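Local coordinates for Cag-Z (Helicobacter pylori, PDB 1S2X), which is of unknown function but is encoded in the cag pathogenicity island, which specifies a type IV secretion system, and so probably serves that system, at residues E33-F38 against V134-P139; N41-L46 against Q60-N65; S25-N30 against F73-N78; N50-F55 against P144-G149; Y77-N82 against V127-D132. The protein carries 1 engineered substitution. One frame throughout, in Å; residues are numbered along the deposited sequence.

Interaction 1. Residues E33-F38 against V134-P139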
# COMPACT_ATOMS: atom_id res chain seq x y z
N GLU A 33 11.11 -10.09 4.40
CA GLU A 33 12.19 -10.65 5.20
C GLU A 33 12.71 -9.66 6.22
O GLU A 33 13.14 -10.04 7.32
CB GLU A 33 13.35 -11.10 4.29
CG GLU A 33 12.95 -12.26 3.38
CD GLU A 33 12.57 -11.85 1.97
OE1 GLU A 33 12.85 -12.62 1.02
OE2 GLU A 33 11.99 -10.77 1.76
N VAL A 34 12.68 -8.39 5.83
CA VAL A 34 13.11 -7.33 6.75
C VAL A 34 12.16 -7.24 7.94
O VAL A 34 12.60 -7.16 9.09
CB VAL A 34 13.18 -5.96 6.05
CG1 VAL A 34 13.03 -4.82 7.04
CG2 VAL A 34 14.49 -5.83 5.29
N ARG A 35 10.87 -7.27 7.62
CA ARG A 35 9.86 -7.21 8.68
C ARG A 35 10.01 -8.40 9.62
O ARG A 35 10.03 -8.26 10.85
CB ARG A 35 8.45 -7.19 8.11
CG ARG A 35 7.33 -7.29 9.14
CD ARG A 35 6.75 -8.68 9.29
NE ARG A 35 5.74 -8.75 10.36
CZ ARG A 35 5.51 -9.79 11.14
NH1 ARG A 35 6.20 -10.91 11.00
NH2 ARG A 35 4.56 -9.73 12.07
N ASP A 36 10.09 -9.58 8.99
CA ASP A 36 10.14 -10.82 9.75
C ASP A 36 11.32 -10.81 10.70
O ASP A 36 11.26 -11.14 11.87
CB ASP A 36 10.20 -12.03 8.80
CG ASP A 36 8.82 -12.35 8.24
OD1 ASP A 36 8.71 -13.13 7.28
OD2 ASP A 36 7.83 -11.81 8.79
N LYS A 37 12.48 -10.42 10.18
CA LYS A 37 13.69 -10.42 10.98
C LYS A 37 13.65 -9.36 12.06
O LYS A 37 14.08 -9.60 13.19
CB LYS A 37 14.89 -10.19 10.04
CG LYS A 37 16.05 -11.15 10.33
CD LYS A 37 17.36 -10.53 9.88
CE LYS A 37 17.85 -9.49 10.88
NZ LYS A 37 19.33 -9.56 11.07
N PHE A 38 13.12 -8.18 11.72
CA PHE A 38 13.04 -7.14 12.77
C PHE A 38 12.13 -7.64 13.88
O PHE A 38 12.43 -7.53 15.06
CB PHE A 38 12.55 -5.81 12.20
CG PHE A 38 12.39 -4.72 13.26
CD1 PHE A 38 11.13 -4.37 13.72
CD2 PHE A 38 13.50 -4.07 13.76
CE1 PHE A 38 10.96 -3.39 14.69
CE2 PHE A 38 13.35 -3.11 14.76
CZ PHE A 38 12.09 -2.80 15.24
N VAL A 134 2.49 -3.02 6.68
CA VAL A 134 2.91 -2.04 7.69
C VAL A 134 2.23 -2.31 9.02
O VAL A 134 2.85 -2.17 10.08
CB VAL A 134 2.62 -0.61 7.21
CG1 VAL A 134 2.84 0.40 8.34
CG2 VAL A 134 3.53 -0.27 6.03
N ALA A 135 0.97 -2.72 8.93
CA ALA A 135 0.21 -3.09 10.10
C ALA A 135 0.87 -4.27 10.82
O ALA A 135 0.79 -4.35 12.05
CB ALA A 135 -1.23 -3.43 9.75
N SER A 136 1.49 -5.19 10.10
CA SER A 136 2.12 -6.34 10.75
C SER A 136 3.36 -6.00 11.57
O SER A 136 3.89 -6.94 12.18
CB SER A 136 2.51 -7.38 9.69
OG SER A 136 3.76 -7.01 9.13
N TYR A 137 3.85 -4.75 11.61
CA TYR A 137 4.94 -4.38 12.52
C TYR A 137 4.51 -4.28 13.98
O TYR A 137 5.29 -4.11 14.93
CB TYR A 137 5.56 -3.04 12.07
CG TYR A 137 6.64 -3.27 11.02
CD1 TYR A 137 7.96 -3.38 11.41
CD2 TYR A 137 6.31 -3.39 9.67
CE1 TYR A 137 8.97 -3.59 10.48
CE2 TYR A 137 7.31 -3.60 8.73
CZ TYR A 137 8.62 -3.70 9.15
OH TYR A 137 9.63 -3.91 8.23
N LEU A 138 3.21 -4.36 14.24
CA LEU A 138 2.66 -4.68 15.56
C LEU A 138 2.21 -6.14 15.43
O LEU A 138 1.11 -6.40 14.95
CB LEU A 138 1.50 -3.78 15.97
CG LEU A 138 0.87 -4.10 17.34
CD1 LEU A 138 1.91 -3.96 18.44
CD2 LEU A 138 -0.36 -3.24 17.61
N PRO A 139 3.09 -7.07 15.76
CA PRO A 139 2.85 -8.46 15.35
C PRO A 139 1.76 -9.05 16.23
O PRO A 139 1.89 -9.17 17.45
CB PRO A 139 4.21 -9.12 15.59
CG PRO A 139 4.83 -8.33 16.70
CD PRO A 139 4.33 -6.92 16.53
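R35, on helix 31-43, faces Y137 just beyond the C-terminal end of helix 105-135, the two CA atoms 6.9 Å apart, where a type I turn from A135 to L138 leads the chain out of the helix. The R35 side chain lies over the Y137 ring and antiparallel to it. Its CG makes a CH-pi contact on one face, 3.9 Å from the ring centroid and displaced toward the rim, while the tyrosine OH comes to 3.3 Å from R35 CA and also meets V34 CG1. A bend at chi2 (-99°) then carries the guanidinium to S136. There R35 NE and NH2 share the carbonyl oxygen S136 O, at 3.2 Å and 2.9 Å respectively; both approach from the same face of the carbonyl plane, and the oxygen lies close to the guanidinium plane. S136 OG, whose main partner is L133 O, also receives a weak bond from NE. P139 CB packs near NH2, and F38 CD1 meets the edge of the Y137 ring, 4.0 Å from Y137 CE1. R35 NH1 forms a salt bridge with D36 OD2, 2.9 Å away. With a carbonyl on one edge and a carboxylate on another, the guanidinium is fixed in rotation; its N-H groups tie helix 31-43 to a main-chain oxygen of the turn, while D36 would balance its charge.

Interaction 2. Residues N41-L46 against Q60-N65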
# COMPACT_ATOMS: atom_id res chain seq x y z
N ASN A 41 13.72 -10.13 16.11
CA ASN A 41 14.79 -9.67 16.98
C ASN A 41 14.34 -8.60 17.96
O ASN A 41 15.05 -8.35 18.94
CB ASN A 41 15.96 -9.14 16.14
CG ASN A 41 16.81 -10.26 15.55
OD1 ASN A 41 17.59 -10.06 14.62
ND2 ASN A 41 16.65 -11.46 16.10
N TYR A 42 13.19 -7.95 17.78
CA TYR A 42 12.92 -6.85 18.73
C TYR A 42 11.53 -6.90 19.32
O TYR A 42 11.23 -6.23 20.29
CB TYR A 42 13.14 -5.50 18.02
CG TYR A 42 14.60 -5.18 17.77
CD1 TYR A 42 15.43 -4.79 18.82
CD2 TYR A 42 15.14 -5.26 16.50
CE1 TYR A 42 16.77 -4.49 18.61
CE2 TYR A 42 16.48 -4.97 16.28
CZ TYR A 42 17.28 -4.59 17.34
OH TYR A 42 18.60 -4.30 17.11
N ALA A 43 10.64 -7.69 18.72
CA ALA A 43 9.25 -7.54 19.17
C ALA A 43 8.68 -8.79 19.82
O ALA A 43 7.53 -8.77 20.28
CB ALA A 43 8.38 -7.12 17.99
N THR A 44 9.42 -9.90 19.89
CA THR A 44 8.82 -11.06 20.56
C THR A 44 8.56 -10.82 22.04
O THR A 44 7.59 -11.35 22.60
CB THR A 44 9.72 -12.30 20.41
OG1 THR A 44 11.02 -11.98 20.94
CG2 THR A 44 9.91 -12.68 18.95
N SER A 45 9.38 -10.03 22.73
CA SER A 45 9.18 -9.76 24.15
C SER A 45 7.89 -9.02 24.48
O SER A 45 7.48 -9.03 25.65
CB SER A 45 10.39 -8.97 24.70
OG SER A 45 10.35 -7.61 24.30
N LEU A 46 7.21 -8.39 23.54
CA LEU A 46 5.90 -7.79 23.82
C LEU A 46 4.95 -8.80 24.48
O LEU A 46 4.12 -8.48 25.32
CB LEU A 46 5.20 -7.29 22.56
CG LEU A 46 5.86 -6.13 21.82
CD1 LEU A 46 5.14 -5.91 20.49
CD2 LEU A 46 5.88 -4.89 22.71
N GLN A 60 6.91 1.64 23.16
CA GLN A 60 7.88 2.72 23.01
C GLN A 60 9.29 2.25 22.67
O GLN A 60 9.96 2.71 21.76
CB GLN A 60 8.01 3.52 24.32
CG GLN A 60 6.82 4.43 24.60
CD GLN A 60 7.22 5.50 25.61
OE1 GLN A 60 8.39 5.84 25.78
NE2 GLN A 60 6.20 6.03 26.26
N GLU A 61 9.82 1.30 23.44
CA GLU A 61 11.17 0.80 23.14
C GLU A 61 11.26 0.15 21.77
O GLU A 61 12.27 0.21 21.07
CB GLU A 61 11.59 -0.20 24.23
CG GLU A 61 13.07 -0.54 24.27
CD GLU A 61 13.94 0.71 24.26
OE1 GLU A 61 13.80 1.54 25.19
OE2 GLU A 61 14.74 0.89 23.32
N LEU A 62 10.17 -0.51 21.36
CA LEU A 62 10.11 -1.07 20.02
C LEU A 62 10.21 0.03 18.96
O LEU A 62 10.89 -0.16 17.96
CB LEU A 62 8.81 -1.87 19.80
CG LEU A 62 8.67 -2.58 18.45
CD1 LEU A 62 9.82 -3.54 18.21
CD2 LEU A 62 7.35 -3.32 18.37
N ARG A 63 9.51 1.13 19.19
CA ARG A 63 9.59 2.24 18.24
C ARG A 63 11.01 2.81 18.22
O ARG A 63 11.53 3.23 17.20
CB ARG A 63 8.63 3.39 18.58
CG ARG A 63 8.74 4.62 17.66
CD ARG A 63 8.31 4.33 16.24
NE ARG A 63 8.44 5.38 15.25
CZ ARG A 63 7.49 6.26 14.94
NH1 ARG A 63 6.32 6.22 15.57
NH2 ARG A 63 7.65 7.20 14.02
N ILE A 64 11.61 2.86 19.40
CA ILE A 64 12.97 3.41 19.45
C ILE A 64 13.87 2.44 18.70
O ILE A 64 14.74 2.87 17.93
CB ILE A 64 13.44 3.70 20.87
CG1 ILE A 64 12.77 4.93 21.52
CG2 ILE A 64 14.96 3.87 20.95
CD1 ILE A 64 12.92 4.99 23.02
N ASN A 65 13.67 1.13 18.88
CA ASN A 65 14.50 0.17 18.12
C ASN A 65 14.21 0.27 16.63
O ASN A 65 15.09 0.11 15.78
CB ASN A 65 14.29 -1.26 18.64
CG ASN A 65 15.10 -1.42 19.91
OD1 ASN A 65 16.17 -0.83 19.95
ND2 ASN A 65 14.64 -2.15 20.91
O HOH W 1 12.12 -3.59 21.15
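The last residues of helix 31-43, with a pi-type turn at 41-43, and the residues that follow to L46 pack against helix 52-68, the CA atoms of Y42 and L62 lying 6.6 Å apart. L62 fills the centre of the contact with its two methyls: CD1 touches Y42 CB and A43 CB, each at 3.9 Å, and CD2 meets L46 CD1 at 4.0 Å, the two leucine side chains nearly perpendicular. With L62 CG anti to the backbone N (chi1 -176°), the branch reaches across to the other segment. Farther along helix 52-68, N65 leans over one face of the Y42 ring. Its CB stands 4.1 Å from the ring centroid in a CH-pi contact, and its amide, inclined 36° to the ring, brings ND2 to 3.5 Å from Y42 CD1. The same ND2 donates to a water that in turn donates to Y42 O, with both bonds 2.9 Å long. No direct hydrogen bond joins the segments: they are held by apolar packing around L62, and the water lets the Y42 carbonyl and the N65 amide satisfy each other without touching.

Interaction 3. Residues S25-N30 against F73-N78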
# COMPACT_ATOMS: atom_id res chain seq x y z
N SER A 25 9.82 -2.33 -8.39
CA SER A 25 9.95 -3.33 -7.33
C SER A 25 11.12 -3.05 -6.41
O SER A 25 11.29 -3.78 -5.41
CB SER A 25 10.10 -4.73 -7.94
OG SER A 25 11.44 -5.01 -8.27
N SER A 26 11.93 -2.04 -6.68
CA SER A 26 13.13 -1.92 -5.87
C SER A 26 12.82 -1.46 -4.45
O SER A 26 13.44 -1.94 -3.50
CB SER A 26 14.17 -0.95 -6.46
OG SER A 26 15.32 -0.93 -5.61
N LEU A 27 11.88 -0.52 -4.30
CA LEU A 27 11.63 -0.07 -2.93
C LEU A 27 11.13 -1.20 -2.04
O LEU A 27 11.27 -1.14 -0.82
CB LEU A 27 10.68 1.12 -2.93
CG LEU A 27 11.35 2.49 -2.98
CD1 LEU A 27 10.31 3.60 -2.98
CD2 LEU A 27 12.32 2.68 -1.81
N MSE A 28 10.54 -2.23 -2.64
CA MSE A 28 9.89 -3.32 -1.94
C MSE A 28 10.80 -4.52 -1.75
O MSE A 28 10.41 -5.51 -1.13
CB MSE A 28 8.64 -3.77 -2.72
CG MSE A 28 7.61 -2.64 -2.76
SE MSE A 28 7.27 -2.04 -1.09
CE MSE A 28 6.32 -3.44 -0.47
N ARG A 29 12.01 -4.42 -2.29
CA ARG A 29 12.91 -5.57 -2.22
C ARG A 29 13.13 -6.03 -0.79
O ARG A 29 13.60 -5.24 0.04
CB ARG A 29 14.26 -5.24 -2.88
CG ARG A 29 14.21 -5.36 -4.41
CD ARG A 29 15.49 -4.82 -5.04
NE ARG A 29 15.90 -5.65 -6.17
CZ ARG A 29 17.14 -6.07 -6.39
NH1 ARG A 29 17.43 -6.83 -7.44
NH2 ARG A 29 18.10 -5.72 -5.54
N ASN A 30 12.79 -7.28 -0.52
CA ASN A 30 13.03 -7.94 0.75
C ASN A 30 12.17 -7.42 1.89
O ASN A 30 12.47 -7.69 3.05
CB ASN A 30 14.52 -7.80 1.12
CG ASN A 30 15.32 -8.95 0.55
OD1 ASN A 30 16.10 -9.59 1.27
ND2 ASN A 30 15.13 -9.24 -0.73
N PHE A 73 8.51 3.66 7.05
CA PHE A 73 7.31 3.40 6.26
C PHE A 73 7.20 4.41 5.13
O PHE A 73 6.57 4.12 4.12
CB PHE A 73 6.07 3.46 7.14
CG PHE A 73 6.04 2.40 8.23
CD1 PHE A 73 6.62 1.15 8.00
CD2 PHE A 73 5.44 2.67 9.43
CE1 PHE A 73 6.58 0.19 8.99
CE2 PHE A 73 5.43 1.71 10.44
CZ PHE A 73 6.01 0.48 10.22
N ASP A 74 7.83 5.56 5.35
CA ASP A 74 7.86 6.60 4.32
C ASP A 74 8.24 6.02 2.96
O ASP A 74 7.70 6.40 1.92
CB ASP A 74 8.81 7.72 4.77
CG ASP A 74 8.24 8.45 5.98
OD1 ASP A 74 9.01 8.99 6.79
OD2 ASP A 74 7.00 8.46 6.13
N ALA A 75 9.18 5.07 2.97
CA ALA A 75 9.58 4.47 1.69
C ALA A 75 8.40 3.81 1.00
O ALA A 75 8.21 3.96 -0.21
CB ALA A 75 10.68 3.46 1.93
N TYR A 76 7.60 3.05 1.76
CA TYR A 76 6.44 2.37 1.16
C TYR A 76 5.44 3.40 0.63
O TYR A 76 4.74 3.07 -0.32
CB TYR A 76 5.71 1.43 2.13
CG TYR A 76 6.59 0.36 2.74
CD1 TYR A 76 6.39 -0.11 4.03
CD2 TYR A 76 7.64 -0.18 2.00
CE1 TYR A 76 7.21 -1.08 4.56
CE2 TYR A 76 8.46 -1.15 2.53
CZ TYR A 76 8.24 -1.60 3.81
OH TYR A 76 9.06 -2.58 4.35
N TYR A 77 5.43 4.57 1.25
CA TYR A 77 4.60 5.70 0.86
C TYR A 77 4.98 6.11 -0.57
O TYR A 77 4.11 6.32 -1.41
CB TYR A 77 4.75 6.91 1.80
CG TYR A 77 3.87 8.08 1.40
CD1 TYR A 77 2.49 8.01 1.58
CD2 TYR A 77 4.37 9.24 0.83
CE1 TYR A 77 1.66 9.05 1.22
CE2 TYR A 77 3.55 10.29 0.46
CZ TYR A 77 2.19 10.20 0.66
OH TYR A 77 1.33 11.22 0.31
N ASN A 78 6.29 6.19 -0.79
CA ASN A 78 6.83 6.59 -2.09
C ASN A 78 6.63 5.48 -3.12
O ASN A 78 6.29 5.77 -4.27
CB ASN A 78 8.29 6.98 -1.99
CG ASN A 78 8.63 8.08 -1.01
OD1 ASN A 78 7.83 8.94 -0.61
ND2 ASN A 78 9.89 8.07 -0.58
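A type I beta turn from S26 to R29, in the connection between helices 14-23 and 31-43, lays two side chains on the first turns of helix 74-101. One of them, selenomethionine M28, makes a Met-aromatic contact with Y76. The other, L27, spreads its two methyls over A75 and N78: its CD1 approaches A75 O at 3.5 Å and N78 CB at 4.1 Å, while L27 CD2 touches A75 CB at 4.2 Å. L27 and A75 are also the closest pair of CA atoms, 6.8 Å apart. The contact lies largely at the surface and contains no hydrogen bond between the segments. M28 nevertheless reaches inward, toward R129 and I130 of helix 105-135, and the buried Y76 packs on V134 of that helix, so the connecting segment is joined to both helices. Bends at chi2 (-53°) and chi3 (-72°) fold the M28 chain back on itself and present its selenium to the tyrosine. The selenium sits obliquely to the ring, 55° off its normal, with M28 SE 3.6 Å from Y76 CD2.

Interaction 4. Residues N50-F55 against P144-G149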
# COMPACT_ATOMS: atom_id res chain seq x y z
N ASN A 50 4.22 -7.38 31.34
CA ASN A 50 3.55 -7.68 32.61
C ASN A 50 2.14 -7.14 32.71
O ASN A 50 1.30 -7.75 33.39
CB ASN A 50 4.35 -7.07 33.77
CG ASN A 50 5.73 -7.70 33.86
OD1 ASN A 50 6.71 -7.02 34.14
ND2 ASN A 50 5.78 -9.01 33.61
N ASP A 51 1.86 -6.00 32.09
CA ASP A 51 0.60 -5.29 32.30
C ASP A 51 0.40 -4.24 31.21
O ASP A 51 1.37 -3.96 30.50
CB ASP A 51 0.61 -4.65 33.69
CG ASP A 51 1.79 -3.70 33.83
OD1 ASP A 51 2.77 -4.08 34.51
OD2 ASP A 51 1.74 -2.60 33.25
N PRO A 52 -0.78 -3.69 31.04
CA PRO A 52 -1.04 -2.69 30.00
C PRO A 52 0.02 -1.61 29.85
O PRO A 52 0.45 -1.26 28.75
CB PRO A 52 -2.35 -2.05 30.49
CG PRO A 52 -3.07 -3.18 31.15
CD PRO A 52 -2.01 -3.99 31.81
N GLN A 53 0.49 -1.00 30.94
CA GLN A 53 1.42 0.11 30.64
C GLN A 53 2.84 -0.43 30.48
O GLN A 53 3.73 0.25 29.97
CB GLN A 53 1.33 1.20 31.70
CG GLN A 53 0.09 2.07 31.64
CD GLN A 53 -0.21 2.65 30.27
OE1 GLN A 53 0.66 3.20 29.59
NE2 GLN A 53 -1.46 2.56 29.84
N ASP A 54 3.07 -1.67 30.91
CA ASP A 54 4.40 -2.25 30.69
C ASP A 54 4.50 -2.64 29.21
O ASP A 54 5.58 -2.57 28.63
CB ASP A 54 4.67 -3.45 31.57
CG ASP A 54 6.01 -4.12 31.36
OD1 ASP A 54 7.06 -3.44 31.47
OD2 ASP A 54 6.03 -5.34 31.10
N PHE A 55 3.38 -3.06 28.66
CA PHE A 55 3.22 -3.31 27.23
C PHE A 55 3.57 -2.04 26.46
O PHE A 55 4.37 -2.04 25.52
CB PHE A 55 1.80 -3.77 26.92
CG PHE A 55 1.44 -3.78 25.45
CD1 PHE A 55 0.58 -2.85 24.89
CD2 PHE A 55 1.97 -4.74 24.60
CE1 PHE A 55 0.25 -2.88 23.55
CE2 PHE A 55 1.66 -4.77 23.26
CZ PHE A 55 0.79 -3.84 22.72
N PRO A 144 0.33 -9.57 24.15
CA PRO A 144 -0.11 -10.18 25.41
C PRO A 144 -1.62 -10.43 25.45
O PRO A 144 -2.42 -9.70 24.85
CB PRO A 144 0.25 -9.15 26.48
CG PRO A 144 1.17 -8.17 25.85
CD PRO A 144 1.02 -8.29 24.36
N PRO A 145 -2.04 -11.45 26.18
CA PRO A 145 -3.44 -11.89 26.13
C PRO A 145 -4.39 -10.86 26.73
O PRO A 145 -5.59 -10.88 26.51
CB PRO A 145 -3.45 -13.17 26.97
CG PRO A 145 -2.26 -13.04 27.87
CD PRO A 145 -1.24 -12.24 27.14
N PHE A 146 -3.86 -9.91 27.49
CA PHE A 146 -4.70 -8.91 28.12
C PHE A 146 -4.81 -7.65 27.29
O PHE A 146 -5.31 -6.62 27.76
CB PHE A 146 -4.13 -8.58 29.51
CG PHE A 146 -2.65 -8.27 29.56
CD1 PHE A 146 -1.73 -9.20 30.01
CD2 PHE A 146 -2.18 -7.03 29.18
CE1 PHE A 146 -0.38 -8.90 30.08
CE2 PHE A 146 -0.83 -6.72 29.23
CZ PHE A 146 0.08 -7.66 29.68
N ILE A 147 -4.37 -7.65 26.04
CA ILE A 147 -4.44 -6.37 25.31
C ILE A 147 -5.73 -6.23 24.52
O ILE A 147 -6.15 -7.13 23.80
CB ILE A 147 -3.19 -6.26 24.42
CG1 ILE A 147 -1.92 -6.49 25.25
CG2 ILE A 147 -3.11 -4.95 23.67
CD1 ILE A 147 -1.74 -5.43 26.33
N ASP A 148 -6.40 -5.09 24.63
CA ASP A 148 -7.64 -4.87 23.91
C ASP A 148 -7.40 -3.99 22.68
O ASP A 148 -6.28 -3.51 22.50
CB ASP A 148 -8.70 -4.21 24.80
CG ASP A 148 -8.38 -2.79 25.24
OD1 ASP A 148 -9.15 -2.23 26.05
OD2 ASP A 148 -7.37 -2.18 24.81
N GLY A 149 -8.46 -3.79 21.92
CA GLY A 149 -8.48 -2.98 20.72
C GLY A 149 -8.03 -1.57 21.01
O GLY A 149 -7.54 -0.85 20.15
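One face of the F55 ring receives I147 CD1, a CH-pi contact 4.0 Å from the centroid and offset toward the rim, while P144 CD comes in obliquely at 3.7 Å from F55 CD2. The second ring, F146, has P144 CB of its own turn over one face and meets the main chain ahead of helix 52-68 obliquely. Its CE2 is 3.4 Å from D51 C, and its CZ is just as near D51 N; P52 CD lies a little farther off, 3.9 Å from F146 CE2. A chi1 of 50° holds the phenyl between the backbone N and carbonyl carbon of F146, pointing at this peptide. D51 is the N-cap: its OD2 accepts from D54 N at 2.8 Å and weakly from Q53 N. D54 OD2 in turn takes the N50 N-H through its anti lone pair and pairs with R58. The contact thus sets the N-terminus of helix 52-68 against the type I turn 144-147, just before helix 149-158, whose M151 touches P52 and whose A155 touches F55.

Interaction 5. Residues Y77-N82 against V127-D132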
# COMPACT_ATOMS: atom_id res chain seq x y z
N TYR A 77 5.43 4.57 1.25
CA TYR A 77 4.60 5.70 0.86
C TYR A 77 4.98 6.11 -0.57
O TYR A 77 4.11 6.32 -1.41
CB TYR A 77 4.75 6.91 1.80
CG TYR A 77 3.87 8.08 1.40
CD1 TYR A 77 2.49 8.01 1.58
CD2 TYR A 77 4.37 9.24 0.83
CE1 TYR A 77 1.66 9.05 1.22
CE2 TYR A 77 3.55 10.29 0.46
CZ TYR A 77 2.19 10.20 0.66
OH TYR A 77 1.33 11.22 0.31
N ASN A 78 6.29 6.19 -0.79
CA ASN A 78 6.83 6.59 -2.09
C ASN A 78 6.63 5.48 -3.12
O ASN A 78 6.29 5.77 -4.27
CB ASN A 78 8.29 6.98 -1.99
CG ASN A 78 8.63 8.08 -1.01
OD1 ASN A 78 7.83 8.94 -0.61
ND2 ASN A 78 9.89 8.07 -0.58
N TYR A 79 6.84 4.23 -2.70
CA TYR A 79 6.60 3.11 -3.60
C TYR A 79 5.19 3.20 -4.18
O TYR A 79 4.99 3.17 -5.39
CB TYR A 79 6.81 1.75 -2.91
CG TYR A 79 6.23 0.61 -3.73
CD1 TYR A 79 6.87 0.15 -4.88
CD2 TYR A 79 5.03 0.01 -3.37
CE1 TYR A 79 6.34 -0.88 -5.62
CE2 TYR A 79 4.49 -1.03 -4.12
CZ TYR A 79 5.15 -1.47 -5.25
OH TYR A 79 4.61 -2.51 -5.99
N LEU A 80 4.19 3.34 -3.31
CA LEU A 80 2.81 3.43 -3.78
C LEU A 80 2.56 4.65 -4.66
O LEU A 80 1.86 4.50 -5.67
CB LEU A 80 1.84 3.46 -2.59
CG LEU A 80 1.77 2.09 -1.89
CD1 LEU A 80 0.99 2.21 -0.60
CD2 LEU A 80 1.18 1.07 -2.86
N ASN A 81 3.11 5.80 -4.29
CA ASN A 81 2.93 6.98 -5.14
C ASN A 81 3.51 6.74 -6.53
O ASN A 81 2.88 7.02 -7.54
CB ASN A 81 3.56 8.22 -4.49
CG ASN A 81 3.19 9.51 -5.19
OD1 ASN A 81 2.31 10.25 -4.73
ND2 ASN A 81 3.85 9.80 -6.30
N ASN A 82 4.73 6.22 -6.60
CA ASN A 82 5.38 5.92 -7.86
C ASN A 82 4.56 4.96 -8.71
O ASN A 82 4.34 5.17 -9.90
CB ASN A 82 6.75 5.29 -7.63
CG ASN A 82 7.69 6.25 -6.91
OD1 ASN A 82 7.31 7.40 -6.66
ND2 ASN A 82 8.89 5.77 -6.59
N VAL A 127 -2.00 -1.01 -2.57
CA VAL A 127 -2.08 -0.23 -1.34
C VAL A 127 -2.53 -1.11 -0.16
O VAL A 127 -2.04 -0.96 0.96
CB VAL A 127 -3.06 0.95 -1.44
CG1 VAL A 127 -3.21 1.63 -0.10
CG2 VAL A 127 -2.61 1.96 -2.48
N ALA A 128 -3.46 -2.03 -0.36
CA ALA A 128 -3.89 -2.94 0.71
C ALA A 128 -2.79 -3.91 1.11
O ALA A 128 -2.60 -4.32 2.26
CB ALA A 128 -5.11 -3.74 0.27
N ARG A 129 -2.00 -4.33 0.13
CA ARG A 129 -0.91 -5.24 0.47
C ARG A 129 0.11 -4.53 1.35
O ARG A 129 0.60 -5.03 2.36
CB ARG A 129 -0.33 -5.75 -0.85
CG ARG A 129 0.97 -6.52 -0.69
CD ARG A 129 1.39 -7.12 -2.02
NE ARG A 129 2.28 -6.21 -2.74
CZ ARG A 129 3.58 -6.13 -2.51
NH1 ARG A 129 4.15 -6.89 -1.58
NH2 ARG A 129 4.32 -5.28 -3.20
N ILE A 130 0.45 -3.31 0.93
CA ILE A 130 1.42 -2.51 1.66
C ILE A 130 0.82 -2.14 3.02
O ILE A 130 1.55 -2.14 4.01
CB ILE A 130 1.86 -1.25 0.93
CG1 ILE A 130 3.13 -1.43 0.08
CG2 ILE A 130 2.09 -0.11 1.91
CD1 ILE A 130 3.09 -2.65 -0.82
N SER A 131 -0.48 -1.83 3.02
CA SER A 131 -1.13 -1.51 4.28
C SER A 131 -1.07 -2.68 5.27
O SER A 131 -0.75 -2.49 6.45
CB SER A 131 -2.59 -1.12 4.06
OG SER A 131 -3.15 -0.78 5.32
N ASP A 132 -1.36 -3.89 4.81
CA ASP A 132 -1.25 -5.10 5.62
C ASP A 132 0.18 -5.31 6.11
O ASP A 132 0.42 -5.66 7.26
CB ASP A 132 -1.70 -6.31 4.79
CG ASP A 132 -3.20 -6.42 4.64
OD1 ASP A 132 -3.65 -7.24 3.80
OD2 ASP A 132 -3.95 -5.72 5.33
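Antiparallel helix packing joins helix 74-101 to helix 105-135 close to the centre of the chain, in an all-helical fold. The axes of the two short segments run 175° apart in direction and approach to 10.7 Å. The closest backbone pair is L80 CA and V127 CA, 6.6 Å apart. Apolar contacts make up most of the interface. L80 splits its branches between two residues: CD1 meets I130 CG2 at 3.6 Å, and CD2 lies 3.9 Å from V127 CG2. The L80 and I130 side chains lie alongside each other, pointing opposite ways, whereas Y79 meets I130 at a slant, its CE2 being 3.9 Å from I130 CD1. L80 also packs on L168 and I171 of helix 161-183, which extends this core to a third helix. The polar groups gather around R129, which is exposed. No hydrogen bond links the two segments; instead, E126 takes both polar ends, hydrogen-bonding with Y79 OH and forming a salt bridge with R129 NE. The R129 chain bends at chi3 (92°), turning its guanidinium over I130 CD1 with the plane 80° from the Y79 ring. In this pose Y79 OH lies at the guanidinium edge, 3.9 Å from R129 NH2.

All five interactions belong to one helical chain. Interactions 3 and 5 share Y77 and N78 of helix 74-101, with centres 8 Å apart, and M28 bridges them by touching I130. Interactions 1 and 2 share helix 31-43, their centres 11 Å apart, and meet where F38 packs on L62. Interaction 1 also touches interaction 3 through V134 and Y137. Interaction 4 lies at the far end: it touches interaction 2 but is centred about 30 Å from the centre of interaction 5. Along the chain, interaction 2 nests inside the loop closed by interaction 1, whereas 1 and 4 cross. The contacts thus form a continuous path from the central helix pair to one end of the elongated molecule.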